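Local coordinates for protein alpha-amylase (Eisenia fetida, PDB 6M4K) that probably hydrolyses internal alpha-1,4-glucosidic linkages in starch-like polysaccharides as a calcium- and chloride-dependent enzyme of glycoside hydrolase family 13, at residues A[16-21]-A[396-401]; A[263-268]-A[278-283]; A[334-339]-A[419-424]; A[451-456]-A[492-497]. All blocks are in the same frame, centred on the assembly; numbering follows the deposited sequence.

The four contacts lie away from the calcium site formed by Asn105, Arg161, Asp170 and His204. Interactions 1 and 2 lie within the catalytic domain, interaction 3 joins it to the C-terminal all-beta domain, and interaction 4 lies within that domain. Interactions 1 and 3 are nearest, with centres about 11 Å apart, and are joined by hydrogen bonds from His339 NE2 to Asp17 O and from Arg424 NE to Val400 O. Interaction 3 also touches interaction 2, where Trp335 NE1 bonds to Phe283 O (2.9 Å), and interaction 4, where Val497 N meets Arg424 O. Arg396 NH2 reaches Asp456 O, linking interactions 1 and 4. Interactions 2 and 4 do not touch; their centres stand about 22 Å apart.

Interaction 1 (A[16-21]-A[396-401]); sequences RDVIVH and RFHNVA
His398 NE2 donates to Asp17 OD2 over 2.8 Å in a nearly straight bond (N-H...O 167°) that uses the anti lone pair of the acceptor. The oxygen lies in the imidazole plane and the carboxylate is almost coplanar with the ring, a His-carboxylate pair met at the ring's edge. The imidazole arrives there because CG of His398 stands opposite its own backbone N (chi1 174°), which carries the ring off the helix. Tyr10 OH is hydrogen-bonded to Asp17 OD1, and His398 ND1 to Leu333 O; with both nitrogens facing acceptors, the ring is probably doubly protonated, and the acid would balance its charge. In the TIM barrel this joins the approach to the first strand, 19-22, with helix 389-401, which follows the eighth strand, 339-344. Val18 covers one face of the imidazole: its CG2 makes a CH-pi contact 4.0 Å from the His398 ring centroid, displaced toward the rim and closest to CD2. Beside this pair a water bridges the two segments, accepting from Val18 N at 2.8 Å and donating to Asn399 OD1 at 2.7 Å. The amide of Asn399 is held at its other end too, ND2 bonding to Asn41 O.

Interaction 2 (A[263-268]-A[278-283]); sequences QNLGNV and ANLVNF
Leu265 and Phe283 meet where helix 259-270, which follows the sixth strand of the TIM barrel, is covered by the loop that leads on to the seventh strand, 295-297. The aromatic part of the contact is a CH-pi interaction. Leu265 CD2 stands over one face of the Phe283 ring, 3.9 Å from its centroid and 14° off the normal, while CG of the same leucine reaches Phe283 CZ at 3.7 Å. Asn264 CB approaches the rim of that ring near CE1; its amide turns to another partner, OD1 bonding to Gln289. An alanine in place of Phe283 would probably leave Leu265 CD2 without its aromatic face and open a gap between helix and loop. Among backbone bonds, Phe283 N donates to Leu280 O at 2.9 Å within the segment. The aliphatic part centres on Leu280, whose CD2 meets Leu265 CD2 at 3.7 Å, the two leucines lying across one another. Phe331 of helix 322-334 touches both leucines. Val268 and Leu280 run antiparallel alongside each other, Val268 CG1 lying 4.0 Å from Leu280 CG.

Interaction 3 (A[334-339]-A[419-424]); sequences AWDYGH and FGRGNR
Phe419 holds CG between its backbone N and carbonyl carbon (chi1 59°), which presents the ring's face to Trp335, while Arg421 bends at chi2 and chi3 to fold its guanidinium back against Ala334. The aromatic pair is T-shaped: the indole edge points at the Phe419 face, the planes stand 86° apart, and the centroid of the six-membered indole ring lies 5.0 Å from that of Phe419. Trp335 CZ3 sits over the centre of the ring, whereas CE3 comes closest, 3.6 Å from Phe419 CZ. Ala334 CB packs beside the same CZ at 3.8 Å. NE1 of the indole bonds to Phe283 O. Arg421 NH1 donates to Ala334 O at 2.8 Å (N-H...O 151°), reaching it from above the carbonyl plane. Since Ala334 ends helix 322-334, the positive group is probably favoured by the helix's C-terminal dipole. The guanidinium has a second carbonyl partner: NH2 is hydrogen-bonded to Asn404 O. Asp336 CB lies over one guanidinium face, while Asp336 OD2 stays 4.2 Å from Arg421 NH2, well out of the guanidinium plane: charge attraction without a salt bridge. A leucine in place of Arg421 would probably leave Ala334 O without this donor and the helix end without its nearby charge. Here the loop from helix 322-334 to the eighth barrel strand, 339-344, packs against strand 416-421 of the C-terminal beta domain, a domain interface of the alpha-amylase fold.

Interaction 4 (A[451-456]-A[492-497]); sequences DVISCD and MIAIHV
Asp451 reaches strand 492-496 with CG opposite its backbone N (chi1 166°), and each atom of its side chain has a distinct neighbour. CB rests on the branch methyl of Ile493, 4.0 Å from CG2. CG passes above the backbone of the same isoleucine, 3.9 Å from its CA. OD1 is gripped by two amides: Ala494 N donates across the contact at 3.0 Å (N-H...O 162°), and Ile453 N, from the aspartate's own loop, donates over the same distance. The two donors come from opposite faces of the carboxylate plane, which fixes the rotation of the group. OD2 accepts from Ser454 OG at 2.7 Å, approached from above that plane, and a water lies between it and Met492 O. Arg470 NE adds a long, weak ion pair, so the buried carboxylate has a positive charge in its vicinity.

The backbone continues the grip, Val452 N donating to Ala494 O at 2.9 Å. The rest of the contact is mainly apolar. Ala494 CB touches both Val452 CG2 (3.9 Å) and Ile453 CG1, the latter 4.0 Å away. Val452 CG1 meets the His496 ring obliquely, 3.8 Å from NE2. His496 ND1 turns instead to Val497 O. Further along the loop, Cys455 is tied by its disulfide to Cys469.

Strand 492-496 pairs through Ile493 and Ile495 with strand 425-430, while Ala494 offers its N and O to the loop: an Asx turn, made by Asp451 OD1 and Ile453 N, docked on a strand of the C-terminal all-beta domain of the alpha-amylases.

Interaction 1 (A[16-21]-A[396-401])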
loop_
_atom_site.group_PDB
_atom_site.type_symbol
_atom_site.label_atom_id
_atom_site.label_comp_id
_atom_site.label_asym_id
_atom_site.label_seq_id
_atom_site.Cartn_x
_atom_site.Cartn_y
_atom_site.Cartn_z
ATOM N N ARG A 16 0.175 11.727 -12.889
ATOM C CA ARG A 16 -0.060 11.128 -11.582
ATOM C C ARG A 16 0.040 9.614 -11.692
ATOM O O ARG A 16 -0.333 9.023 -12.710
ATOM C CB ARG A 16 -1.444 11.507 -11.049
ATOM C CG ARG A 16 -1.656 12.994 -11.045
ATOM C CD ARG A 16 -2.986 13.394 -10.466
ATOM N NE ARG A 16 -3.160 14.842 -10.552
ATOM C CZ ARG A 16 -4.298 15.489 -10.322
ATOM N NH1 ARG A 16 -5.393 14.821 -9.975
ATOM N NH2 ARG A 16 -4.337 16.813 -10.430
ATOM N N ASP A 17 0.524 8.978 -10.622
ATOM C CA ASP A 17 0.766 7.540 -10.666
ATOM C C ASP A 17 0.729 6.873 -9.287
ATOM O O ASP A 17 0.175 5.783 -9.134
ATOM C CB ASP A 17 2.122 7.299 -11.354
ATOM C CG ASP A 17 2.369 5.850 -11.693
ATOM O OD1 ASP A 17 1.477 5.202 -12.291
ATOM O OD2 ASP A 17 3.468 5.347 -11.382
ATOM N N VAL A 18 1.341 7.494 -8.282
ATOM C CA VAL A 18 1.552 6.857 -6.981
ATOM C C VAL A 18 0.263 6.913 -6.175
ATOM O O VAL A 18 -0.465 7.905 -6.215
ATOM C CB VAL A 18 2.711 7.574 -6.261
ATOM C CG1 VAL A 18 2.882 7.050 -4.839
ATOM C CG2 VAL A 18 3.999 7.414 -7.039
ATOM N N ILE A 19 -0.025 5.852 -5.434
ATOM C CA ILE A 19 -1.207 5.842 -4.577
ATOM C C ILE A 19 -0.791 5.795 -3.104
ATOM O O ILE A 19 0.360 5.503 -2.762
ATOM C CB ILE A 19 -2.182 4.716 -4.954
ATOM C CG1 ILE A 19 -1.536 3.362 -4.717
ATOM C CG2 ILE A 19 -2.605 4.870 -6.435
ATOM C CD1 ILE A 19 -2.513 2.201 -4.834
ATOM N N VAL A 20 -1.740 6.129 -2.226
ATOM C CA VAL A 20 -1.481 6.268 -0.793
ATOM C C VAL A 20 -2.538 5.492 -0.021
ATOM O O VAL A 20 -3.734 5.622 -0.295
ATOM C CB VAL A 20 -1.497 7.745 -0.349
ATOM C CG1 VAL A 20 -1.244 7.847 1.159
ATOM C CG2 VAL A 20 -0.495 8.559 -1.126
ATOM N N HIS A 21 -2.112 4.728 0.980
ATOM C CA HIS A 21 -3.055 4.066 1.875
ATOM C C HIS A 21 -3.323 4.990 3.056
ATOM O O HIS A 21 -2.465 5.146 3.930
ATOM C CB HIS A 21 -2.470 2.758 2.373
ATOM C CG HIS A 21 -3.418 1.963 3.209
ATOM N ND1 HIS A 21 -3.002 0.907 3.988
ATOM C CD2 HIS A 21 -4.761 2.038 3.351
ATOM C CE1 HIS A 21 -4.050 0.374 4.591
ATOM N NE2 HIS A 21 -5.129 1.042 4.220
ATOM N N ARG A 396 7.182 13.657 -6.981
ATOM C CA ARG A 396 7.409 14.551 -8.111
ATOM C C ARG A 396 8.561 14.062 -8.984
ATOM O O ARG A 396 8.442 14.053 -10.213
ATOM C CB ARG A 396 7.617 15.993 -7.627
ATOM C CG ARG A 396 7.794 16.992 -8.770
ATOM C CD ARG A 396 7.696 18.424 -8.285
ATOM N NE ARG A 396 8.782 18.720 -7.356
ATOM C CZ ARG A 396 9.001 19.909 -6.804
ATOM N NH1 ARG A 396 8.201 20.930 -7.081
ATOM N NH2 ARG A 396 10.030 20.069 -5.978
ATOM N N PHE A 397 9.674 13.631 -8.372
ATOM C CA PHE A 397 10.778 13.043 -9.128
ATOM C C PHE A 397 10.279 11.877 -9.969
ATOM O O PHE A 397 10.547 11.797 -11.170
ATOM C CB PHE A 397 11.858 12.569 -8.141
ATOM C CG PHE A 397 13.097 11.962 -8.781
ATOM C CD1 PHE A 397 13.073 10.683 -9.321
ATOM C CD2 PHE A 397 14.313 12.645 -8.755
ATOM C CE1 PHE A 397 14.207 10.122 -9.868
ATOM C CE2 PHE A 397 15.461 12.091 -9.296
ATOM C CZ PHE A 397 15.414 10.833 -9.862
ATOM N N HIS A 398 9.552 10.958 -9.335
ATOM C CA HIS A 398 8.975 9.805 -10.023
ATOM C C HIS A 398 8.125 10.237 -11.207
ATOM O O HIS A 398 8.227 9.659 -12.295
ATOM C CB HIS A 398 8.116 9.065 -8.997
ATOM C CG HIS A 398 7.311 7.924 -9.542
ATOM N ND1 HIS A 398 7.733 6.614 -9.470
ATOM C CD2 HIS A 398 6.077 7.893 -10.100
ATOM C CE1 HIS A 398 6.796 5.823 -9.973
ATOM N NE2 HIS A 398 5.793 6.579 -10.386
ATOM N N ASN A 399 7.289 11.259 -11.020
ATOM C CA ASN A 399 6.434 11.727 -12.107
ATOM C C ASN A 399 7.263 12.332 -13.233
ATOM O O ASN A 399 7.002 12.068 -14.414
ATOM C CB ASN A 399 5.424 12.756 -11.580
ATOM C CG ASN A 399 4.411 12.162 -10.610
ATOM O OD1 ASN A 399 4.112 10.970 -10.651
ATOM N ND2 ASN A 399 3.877 13.003 -9.740
ATOM N N VAL A 400 8.278 13.134 -12.889
ATOM C CA VAL A 400 9.129 13.757 -13.904
ATOM C C VAL A 400 9.897 12.695 -14.684
ATOM O O VAL A 400 10.121 12.830 -15.894
ATOM C CB VAL A 400 10.061 14.794 -13.243
ATOM C CG1 VAL A 400 11.178 15.230 -14.200
ATOM C CG2 VAL A 400 9.256 15.996 -12.764
ATOM N N ALA A 401 10.313 11.630 -14.009
ATOM C CA ALA A 401 11.153 10.587 -14.579
ATOM C C ALA A 401 10.375 9.552 -15.380
ATOM O O ALA A 401 11.001 8.710 -16.033
ATOM C CB ALA A 401 11.886 9.871 -13.447
HETATM O O HOH W 1 2.331 10.116 -8.761
#

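Interaction 2 (A[263-268]-A[278-283])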
loop_
_atom_site.group_PDB
_atom_site.type_symbol
_atom_site.label_atom_id
_atom_site.label_comp_id
_atom_site.label_asym_id
_atom_site.label_seq_id
_atom_site.Cartn_x
_atom_site.Cartn_y
_atom_site.Cartn_z
ATOM N N GLN A 263 10.458 -6.633 1.781
ATOM C CA GLN A 263 11.385 -7.486 2.513
ATOM C C GLN A 263 12.808 -7.260 2.028
ATOM O O GLN A 263 13.732 -7.074 2.833
ATOM C CB GLN A 263 10.984 -8.952 2.345
ATOM C CG GLN A 263 9.778 -9.364 3.175
ATOM C CD GLN A 263 10.134 -9.642 4.627
ATOM O OE1 GLN A 263 11.195 -10.194 4.926
ATOM N NE2 GLN A 263 9.249 -9.258 5.534
ATOM N N ASN A 264 12.998 -7.272 0.705
ATOM C CA ASN A 264 14.331 -7.131 0.132
ATOM C C ASN A 264 14.891 -5.732 0.362
ATOM O O ASN A 264 16.038 -5.579 0.796
ATOM C CB ASN A 264 14.320 -7.493 -1.360
ATOM C CG ASN A 264 14.157 -8.997 -1.603
ATOM O OD1 ASN A 264 13.560 -9.425 -2.602
ATOM N ND2 ASN A 264 14.702 -9.797 -0.710
ATOM N N LEU A 265 14.106 -4.692 0.068
ATOM C CA LEU A 265 14.595 -3.333 0.291
ATOM C C LEU A 265 14.853 -3.069 1.770
ATOM O O LEU A 265 15.815 -2.374 2.126
ATOM C CB LEU A 265 13.633 -2.302 -0.307
ATOM C CG LEU A 265 13.522 -2.330 -1.833
ATOM C CD1 LEU A 265 12.574 -1.258 -2.318
ATOM C CD2 LEU A 265 14.888 -2.163 -2.490
ATOM N N GLY A 266 14.007 -3.615 2.643
ATOM C CA GLY A 266 14.242 -3.470 4.072
ATOM C C GLY A 266 15.559 -4.091 4.497
ATOM O O GLY A 266 16.379 -3.455 5.166
ATOM N N ASN A 267 15.799 -5.330 4.074
ATOM C CA ASN A 267 17.063 -5.983 4.400
ATOM C C ASN A 267 18.251 -5.220 3.828
ATOM O O ASN A 267 19.294 -5.101 4.485
ATOM C CB ASN A 267 17.041 -7.428 3.896
ATOM C CG ASN A 267 16.299 -8.358 4.835
ATOM O OD1 ASN A 267 16.267 -8.127 6.047
ATOM N ND2 ASN A 267 15.700 -9.410 4.291
ATOM N N VAL A 268 18.130 -4.710 2.600
ATOM C CA VAL A 268 19.255 -4.028 1.972
ATOM C C VAL A 268 19.579 -2.732 2.703
ATOM O O VAL A 268 20.735 -2.481 3.068
ATOM C CB VAL A 268 18.996 -3.790 0.472
ATOM C CG1 VAL A 268 20.055 -2.847 -0.089
ATOM C CG2 VAL A 268 19.013 -5.120 -0.289
ATOM N N ALA A 278 24.753 -1.659 -3.124
ATOM C CA ALA A 278 25.218 -1.882 -4.482
ATOM C C ALA A 278 24.517 -3.055 -5.155
ATOM O O ALA A 278 24.474 -3.108 -6.386
ATOM C CB ALA A 278 26.736 -2.104 -4.493
ATOM N N ASN A 279 23.969 -3.990 -4.378
ATOM C CA ASN A 279 23.262 -5.133 -4.952
ATOM C C ASN A 279 21.969 -4.743 -5.657
ATOM O O ASN A 279 21.414 -5.577 -6.384
ATOM C CB ASN A 279 22.946 -6.158 -3.862
ATOM C CG ASN A 279 24.192 -6.825 -3.313
ATOM O OD1 ASN A 279 25.222 -6.868 -3.982
ATOM N ND2 ASN A 279 24.102 -7.352 -2.097
ATOM N N LEU A 280 21.472 -3.522 -5.458
ATOM C CA LEU A 280 20.234 -3.084 -6.098
ATOM C C LEU A 280 20.388 -2.815 -7.587
ATOM O O LEU A 280 19.399 -2.448 -8.230
ATOM C CB LEU A 280 19.694 -1.842 -5.391
ATOM C CG LEU A 280 19.282 -2.050 -3.934
ATOM C CD1 LEU A 280 18.839 -0.740 -3.305
ATOM C CD2 LEU A 280 18.180 -3.106 -3.815
ATOM N N VAL A 281 21.594 -2.977 -8.144
ATOM C CA VAL A 281 21.839 -2.698 -9.559
ATOM C C VAL A 281 20.822 -3.387 -10.466
ATOM O O VAL A 281 20.447 -2.850 -11.515
ATOM C CB VAL A 281 23.302 -3.055 -9.920
ATOM C CG1 VAL A 281 23.571 -4.545 -9.725
ATOM C CG2 VAL A 281 23.647 -2.622 -11.339
ATOM N N ASN A 282 20.349 -4.570 -10.079
ATOM C CA ASN A 282 19.392 -5.334 -10.872
ATOM C C ASN A 282 18.078 -5.556 -10.124
ATOM O O ASN A 282 17.365 -6.537 -10.378
ATOM C CB ASN A 282 19.993 -6.678 -11.279
ATOM C CG ASN A 282 20.213 -7.597 -10.085
ATOM O OD1 ASN A 282 20.368 -7.141 -8.945
ATOM N ND2 ASN A 282 20.209 -8.905 -10.342
ATOM N N PHE A 283 17.737 -4.663 -9.202
ATOM C CA PHE A 283 16.554 -4.871 -8.385
ATOM C C PHE A 283 15.292 -4.941 -9.239
ATOM O O PHE A 283 15.111 -4.184 -10.194
ATOM C CB PHE A 283 16.402 -3.751 -7.365
ATOM C CG PHE A 283 15.205 -3.943 -6.485
ATOM C CD1 PHE A 283 15.197 -4.943 -5.528
ATOM C CD2 PHE A 283 14.064 -3.174 -6.656
ATOM C CE1 PHE A 283 14.077 -5.158 -4.731
ATOM C CE2 PHE A 283 12.949 -3.390 -5.865
ATOM C CZ PHE A 283 12.963 -4.381 -4.905
#

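Interaction 3 (A[334-339]-A[419-424])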
loop_
_atom_site.group_PDB
_atom_site.type_symbol
_atom_site.label_atom_id
_atom_site.label_comp_id
_atom_site.label_asym_id
_atom_site.label_seq_id
_atom_site.Cartn_x
_atom_site.Cartn_y
_atom_site.Cartn_z
ATOM N N ALA A 334 12.301 6.369 -7.189
ATOM C CA ALA A 334 13.192 6.726 -8.284
ATOM C C ALA A 334 13.391 5.589 -9.268
ATOM O O ALA A 334 13.762 5.846 -10.419
ATOM C CB ALA A 334 14.559 7.128 -7.726
ATOM N N TRP A 335 13.192 4.351 -8.841
ATOM C CA TRP A 335 13.366 3.174 -9.676
ATOM C C TRP A 335 12.168 3.034 -10.613
ATOM O O TRP A 335 11.233 3.835 -10.600
ATOM C CB TRP A 335 13.515 1.939 -8.787
ATOM C CG TRP A 335 14.271 0.759 -9.340
ATOM C CD1 TRP A 335 13.793 -0.514 -9.510
ATOM C CD2 TRP A 335 15.651 0.722 -9.716
ATOM N NE1 TRP A 335 14.789 -1.332 -9.981
ATOM C CE2 TRP A 335 15.939 -0.595 -10.117
ATOM C CE3 TRP A 335 16.672 1.681 -9.759
ATOM C CZ2 TRP A 335 17.204 -0.979 -10.550
ATOM C CZ3 TRP A 335 17.924 1.300 -10.179
ATOM C CH2 TRP A 335 18.181 -0.015 -10.580
ATOM N N ASP A 336 12.211 2.017 -11.471
ATOM C CA ASP A 336 11.088 1.701 -12.358
ATOM C C ASP A 336 10.739 0.242 -12.117
ATOM O O ASP A 336 11.326 -0.658 -12.727
ATOM C CB ASP A 336 11.432 1.970 -13.813
ATOM C CG ASP A 336 10.247 1.756 -14.738
ATOM O OD1 ASP A 336 9.106 1.665 -14.239
ATOM O OD2 ASP A 336 10.453 1.685 -15.965
ATOM N N TYR A 337 9.799 0.013 -11.210
ATOM C CA TYR A 337 9.385 -1.333 -10.858
ATOM C C TYR A 337 8.106 -1.276 -10.034
ATOM O O TYR A 337 8.108 -0.840 -8.871
ATOM C CB TYR A 337 10.466 -2.092 -10.073
ATOM C CG TYR A 337 10.004 -3.469 -9.632
ATOM C CD1 TYR A 337 9.899 -4.516 -10.547
ATOM C CD2 TYR A 337 9.638 -3.714 -8.310
ATOM C CE1 TYR A 337 9.465 -5.772 -10.154
ATOM C CE2 TYR A 337 9.202 -4.957 -7.912
ATOM C CZ TYR A 337 9.100 -5.984 -8.832
ATOM O OH TYR A 337 8.665 -7.210 -8.395
ATOM N N GLY A 338 6.999 -1.716 -10.628
ATOM C CA GLY A 338 5.758 -1.879 -9.907
ATOM C C GLY A 338 4.947 -0.604 -9.799
ATOM O O GLY A 338 5.415 0.508 -10.037
ATOM N N HIS A 339 3.686 -0.787 -9.423
ATOM C CA HIS A 339 2.815 0.324 -9.070
ATOM C C HIS A 339 3.042 0.652 -7.598
ATOM O O HIS A 339 2.767 -0.184 -6.732
ATOM C CB HIS A 339 1.357 -0.060 -9.306
ATOM C CG HIS A 339 0.416 1.090 -9.176
ATOM N ND1 HIS A 339 -0.937 0.937 -8.961
ATOM C CD2 HIS A 339 0.642 2.420 -9.245
ATOM C CE1 HIS A 339 -1.503 2.129 -8.907
ATOM N NE2 HIS A 339 -0.567 3.047 -9.080
ATOM N N PHE A 419 22.093 6.747 -9.718
ATOM C CA PHE A 419 21.575 6.443 -11.042
ATOM C C PHE A 419 20.651 7.555 -11.498
ATOM O O PHE A 419 20.140 8.343 -10.698
ATOM C CB PHE A 419 20.838 5.095 -11.098
ATOM C CG PHE A 419 19.671 5.015 -10.163
ATOM C CD1 PHE A 419 19.853 4.618 -8.854
ATOM C CD2 PHE A 419 18.397 5.349 -10.595
ATOM C CE1 PHE A 419 18.780 4.547 -7.986
ATOM C CE2 PHE A 419 17.314 5.282 -9.732
ATOM C CZ PHE A 419 17.510 4.883 -8.430
ATOM N N GLY A 420 20.451 7.601 -12.809
ATOM C CA GLY A 420 19.544 8.537 -13.424
ATOM C C GLY A 420 18.351 7.839 -14.058
ATOM O O GLY A 420 18.264 6.611 -14.141
ATOM N N ARG A 421 17.422 8.668 -14.520
ATOM C CA ARG A 421 16.276 8.217 -15.304
ATOM C C ARG A 421 16.315 9.040 -16.583
ATOM O O ARG A 421 15.859 10.187 -16.609
ATOM C CB ARG A 421 14.976 8.407 -14.532
ATOM C CG ARG A 421 14.918 7.622 -13.221
ATOM C CD ARG A 421 14.742 6.127 -13.456
ATOM N NE ARG A 421 13.586 5.857 -14.308
ATOM C CZ ARG A 421 12.319 5.884 -13.901
ATOM N NH1 ARG A 421 12.007 6.154 -12.635
ATOM N NH2 ARG A 421 11.354 5.638 -14.782
ATOM N N GLY A 422 16.916 8.471 -17.628
ATOM C CA GLY A 422 17.102 9.219 -18.863
ATOM C C GLY A 422 17.811 10.534 -18.626
ATOM O O GLY A 422 18.794 10.619 -17.875
ATOM N N ASN A 423 17.292 11.590 -19.245
ATOM C CA ASN A 423 17.791 12.944 -19.034
ATOM C C ASN A 423 16.882 13.765 -18.128
ATOM O O ASN A 423 16.904 14.997 -18.187
ATOM C CB ASN A 423 18.008 13.650 -20.373
ATOM C CG ASN A 423 16.712 13.929 -21.097
ATOM O OD1 ASN A 423 15.664 13.374 -20.761
ATOM N ND2 ASN A 423 16.776 14.780 -22.115
ATOM N N ARG A 424 16.104 13.106 -17.267
ATOM C CA ARG A 424 15.085 13.763 -16.455
ATOM C C ARG A 424 15.455 13.900 -14.989
ATOM O O ARG A 424 15.126 14.912 -14.368
ATOM C CB ARG A 424 13.769 12.991 -16.560
ATOM C CG ARG A 424 13.208 12.965 -17.963
ATOM C CD ARG A 424 12.700 14.330 -18.362
ATOM N NE ARG A 424 11.414 14.608 -17.737
ATOM C CZ ARG A 424 10.699 15.708 -17.944
ATOM N NH1 ARG A 424 11.144 16.654 -18.761
ATOM N NH2 ARG A 424 9.535 15.859 -17.334
#

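Interaction 4 (A[451-456]-A[492-497])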
loop_
_atom_site.group_PDB
_atom_site.type_symbol
_atom_site.label_atom_id
_atom_site.label_comp_id
_atom_site.label_asym_id
_atom_site.label_seq_id
_atom_site.Cartn_x
_atom_site.Cartn_y
_atom_site.Cartn_z
ATOM N N ASP A 451 18.709 20.087 -4.573
ATOM C CA ASP A 451 18.421 18.784 -3.995
ATOM C C ASP A 451 16.989 18.778 -3.473
ATOM O O ASP A 451 16.677 19.431 -2.472
ATOM C CB ASP A 451 19.397 18.502 -2.861
ATOM C CG ASP A 451 18.959 17.338 -2.011
ATOM O OD1 ASP A 451 18.423 16.363 -2.585
ATOM O OD2 ASP A 451 19.122 17.389 -0.778
ATOM N N VAL A 452 16.111 18.015 -4.132
ATOM C CA VAL A 452 14.703 18.011 -3.745
ATOM C C VAL A 452 14.440 17.204 -2.488
ATOM O O VAL A 452 13.329 17.257 -1.952
ATOM C CB VAL A 452 13.759 17.614 -4.897
ATOM C CG1 VAL A 452 13.924 18.566 -6.056
ATOM C CG2 VAL A 452 14.004 16.166 -5.326
ATOM N N ILE A 453 15.440 16.475 -1.990
ATOM C CA ILE A 453 15.279 15.827 -0.693
ATOM C C ILE A 453 15.253 16.869 0.420
ATOM O O ILE A 453 14.442 16.782 1.344
ATOM C CB ILE A 453 16.385 14.779 -0.465
ATOM C CG1 ILE A 453 16.351 13.701 -1.555
ATOM C CG2 ILE A 453 16.264 14.149 0.928
ATOM C CD1 ILE A 453 15.074 12.894 -1.581
ATOM N N SER A 454 16.145 17.864 0.345
ATOM C CA SER A 454 16.284 18.876 1.390
ATOM C C SER A 454 15.637 20.212 1.047
ATOM O O SER A 454 15.350 20.992 1.966
ATOM C CB SER A 454 17.770 19.107 1.711
ATOM O OG SER A 454 18.482 19.624 0.603
ATOM N N CYS A 455 15.393 20.494 -0.227
ATOM C CA CYS A 455 14.878 21.780 -0.673
ATOM C C CYS A 455 13.458 21.625 -1.202
ATOM O O CYS A 455 13.001 20.520 -1.511
ATOM C CB CYS A 455 15.772 22.372 -1.765
ATOM S SG CYS A 455 17.529 22.420 -1.318
ATOM N N ASP A 456 12.763 22.758 -1.314
ATOM C CA ASP A 456 11.369 22.734 -1.740
ATOM C C ASP A 456 11.243 22.632 -3.252
ATOM O O ASP A 456 10.320 21.980 -3.757
ATOM C CB ASP A 456 10.657 23.995 -1.255
ATOM C CG ASP A 456 10.649 24.108 0.248
ATOM O OD1 ASP A 456 10.414 23.085 0.931
ATOM O OD2 ASP A 456 10.887 25.226 0.751
ATOM N N MET A 492 21.194 11.614 0.952
ATOM C CA MET A 492 20.880 11.414 -0.457
ATOM C C MET A 492 20.662 12.768 -1.098
ATOM O O MET A 492 20.212 13.710 -0.438
ATOM C CB MET A 492 19.550 10.687 -0.650
ATOM C CG MET A 492 19.393 9.400 0.073
ATOM S SD MET A 492 17.761 8.758 -0.303
ATOM C CE MET A 492 16.719 9.828 0.684
ATOM N N ILE A 493 20.946 12.848 -2.386
ATOM C CA ILE A 493 20.659 14.032 -3.177
ATOM C C ILE A 493 19.883 13.569 -4.394
ATOM O O ILE A 493 20.292 12.617 -5.062
ATOM C CB ILE A 493 21.948 14.762 -3.596
ATOM C CG1 ILE A 493 22.600 15.417 -2.375
ATOM C CG2 ILE A 493 21.652 15.780 -4.688
ATOM C CD1 ILE A 493 23.884 16.156 -2.702
ATOM N N ALA A 494 18.771 14.237 -4.680
ATOM C CA ALA A 494 17.989 13.942 -5.872
ATOM C C ALA A 494 17.755 15.242 -6.622
ATOM O O ALA A 494 17.334 16.236 -6.020
ATOM C CB ALA A 494 16.653 13.289 -5.500
ATOM N N ILE A 495 18.030 15.236 -7.918
ATOM C CA ILE A 495 17.863 16.417 -8.752
ATOM C C ILE A 495 17.083 16.023 -9.997
ATOM O O ILE A 495 17.165 14.885 -10.472
ATOM C CB ILE A 495 19.218 17.075 -9.122
ATOM C CG1 ILE A 495 20.124 16.078 -9.843
ATOM C CG2 ILE A 495 19.910 17.626 -7.877
ATOM C CD1 ILE A 495 21.423 16.699 -10.398
ATOM N N HIS A 496 16.301 16.963 -10.520
ATOM C CA HIS A 496 15.526 16.647 -11.716
ATOM C C HIS A 496 15.183 17.925 -12.458
ATOM O O HIS A 496 15.269 19.024 -11.910
ATOM C CB HIS A 496 14.265 15.809 -11.409
ATOM C CG HIS A 496 13.252 16.494 -10.539
ATOM N ND1 HIS A 496 12.380 17.453 -11.008
ATOM C CD2 HIS A 496 12.948 16.324 -9.230
ATOM C CE1 HIS A 496 11.601 17.861 -10.020
ATOM N NE2 HIS A 496 11.922 17.189 -8.928
ATOM N N VAL A 497 14.791 17.757 -13.718
ATOM C CA VAL A 497 14.460 18.899 -14.551
ATOM C C VAL A 497 13.101 19.451 -14.150
ATOM O O VAL A 497 12.322 18.812 -13.446
ATOM C CB VAL A 497 14.503 18.537 -16.042
ATOM C CG1 VAL A 497 15.898 18.087 -16.414
ATOM C CG2 VAL A 497 13.477 17.454 -16.369
HETATM O O HOH W 2 19.487 15.692 1.241
#